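Local coordinates for protein prolyl endopeptidase (PDB 2BKL) that probably hydrolyses oligopeptides on the carboxyl side of proline, and less readily of alanine, as a serine peptidase of the S9A family, at residues A[515-519]-A[520-524]. Sequence-based numbering, arbitrary orientation.
Sequences YLVQQ and KYTQP
K520 N donates to V517 O at 3.1 Å, coming in from above the carbonyl plane rather than along a lone pair, and Y521 N reaches L516 O nearly in line with its C=O. With K520 at positive phi (72°), this pair of bonds is a Schellman motif closing helix 503-518. With CG anti to its carbonyl carbon (chi1 -65°), the Y521 ring is carried back alongside the helix end, CD2/CE2 edge first: L516 O lies in the ring plane, L516 CD2 packs 3.9 Å from Y521 CD2, and Q519 CB meets CE2 obliquely. One water links Y521 OH to Y515 OH; Y521 OH also bonds E418. Cutting Y521 back to an alanine is likely to leave E418 and that water without the phenol and open a gap beside L516 and Q519. T522 adds a weak N-H bond to L516 O and sets CG2 4.0 Å from L516 CB; its carbonyl receives the CA-H of V517 and shares a second water with V517 O. P524 CD rests 4.0 Å from V517 CG2. The turn leads towards strand 527-532 of the α/β-hydrolase domain, with Y515 and L516 on M432 of strand 429-437, Y521 on V434, and T522 on T448 of strand 448-451.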
# COMPACT_ATOMS: atom_id res chain seq x y z
N TYR A 515 -11.81 11.68 20.61
CA TYR A 515 -13.19 11.19 20.44
C TYR A 515 -13.40 9.84 21.14
O TYR A 515 -14.40 9.64 21.82
CB TYR A 515 -13.51 11.05 18.95
CG TYR A 515 -14.84 10.42 18.68
CD1 TYR A 515 -14.98 9.04 18.58
CD2 TYR A 515 -16.00 11.18 18.55
CE1 TYR A 515 -16.21 8.44 18.37
CE2 TYR A 515 -17.19 10.61 18.30
CZ TYR A 515 -17.32 9.23 18.19
OH TYR A 515 -18.55 8.64 17.99
N LEU A 516 -12.46 8.92 21.00
CA LEU A 516 -12.61 7.60 21.61
C LEU A 516 -12.69 7.68 23.12
O LEU A 516 -13.38 6.88 23.76
CB LEU A 516 -11.48 6.68 21.15
CG LEU A 516 -11.49 6.37 19.66
CD1 LEU A 516 -10.18 5.76 19.23
CD2 LEU A 516 -12.61 5.40 19.34
N VAL A 517 -12.02 8.66 23.71
CA VAL A 517 -12.11 8.89 25.16
C VAL A 517 -13.45 9.58 25.49
O VAL A 517 -14.15 9.16 26.45
CB VAL A 517 -10.90 9.70 25.62
CG1 VAL A 517 -11.03 10.02 27.11
CG2 VAL A 517 -9.65 8.92 25.38
N GLN A 518 -13.80 10.64 24.76
CA GLN A 518 -15.06 11.36 24.99
C GLN A 518 -16.26 10.42 24.94
O GLN A 518 -17.20 10.57 25.76
CB GLN A 518 -15.26 12.43 23.89
CG GLN A 518 -14.41 13.67 23.93
CD GLN A 518 -14.30 14.44 22.55
OE1 GLN A 518 -14.89 14.05 21.49
NE2 GLN A 518 -13.52 15.52 22.58
N GLN A 519 -16.25 9.48 24.00
CA GLN A 519 -17.34 8.55 23.78
C GLN A 519 -17.28 7.27 24.63
O GLN A 519 -18.04 6.33 24.40
CB GLN A 519 -17.46 8.20 22.28
CG GLN A 519 -18.00 9.32 21.44
CD GLN A 519 -19.32 9.75 21.88
OE1 GLN A 519 -20.16 8.92 22.22
NE2 GLN A 519 -19.53 11.06 21.96
N LYS A 520 -16.40 7.25 25.62
CA LYS A 520 -16.41 6.22 26.68
C LYS A 520 -15.94 4.84 26.18
O LYS A 520 -16.24 3.83 26.81
CB LYS A 520 -17.77 6.14 27.38
CG LYS A 520 -18.25 7.46 27.98
CD LYS A 520 -17.33 7.96 29.07
CE LYS A 520 -17.98 9.13 29.83
NZ LYS A 520 -16.96 10.01 30.48
N TYR A 521 -15.18 4.79 25.10
CA TYR A 521 -14.55 3.54 24.73
C TYR A 521 -13.35 3.27 25.62
O TYR A 521 -13.10 2.15 26.02
CB TYR A 521 -14.10 3.54 23.28
CG TYR A 521 -15.24 3.62 22.29
CD1 TYR A 521 -15.93 2.47 21.91
CD2 TYR A 521 -15.60 4.83 21.71
CE1 TYR A 521 -16.98 2.54 21.00
CE2 TYR A 521 -16.66 4.89 20.82
CZ TYR A 521 -17.31 3.75 20.44
OH TYR A 521 -18.36 3.78 19.53
N THR A 522 -12.60 4.31 25.93
CA THR A 522 -11.25 4.12 26.47
C THR A 522 -10.77 5.34 27.24
O THR A 522 -11.50 6.31 27.44
CB THR A 522 -10.32 3.73 25.31
OG1 THR A 522 -9.06 3.23 25.79
CG2 THR A 522 -9.99 4.87 24.39
N GLN A 523 -9.52 5.28 27.67
CA GLN A 523 -8.84 6.42 28.31
C GLN A 523 -7.39 6.40 27.81
O GLN A 523 -6.94 5.39 27.27
CB GLN A 523 -8.90 6.35 29.83
CG GLN A 523 -8.34 5.08 30.41
CD GLN A 523 -8.32 5.08 31.93
OE1 GLN A 523 -7.78 6.01 32.54
NE2 GLN A 523 -8.90 4.06 32.54
N PRO A 524 -6.67 7.52 27.91
CA PRO A 524 -5.32 7.57 27.36
C PRO A 524 -4.41 6.39 27.74
O PRO A 524 -3.73 5.83 26.86
CB PRO A 524 -4.79 8.91 27.87
CG PRO A 524 -6.02 9.75 27.94
CD PRO A 524 -7.08 8.84 28.46
O HOH W 1 -19.08 6.38 19.14
O HOH W 2 -13.70 7.49 28.56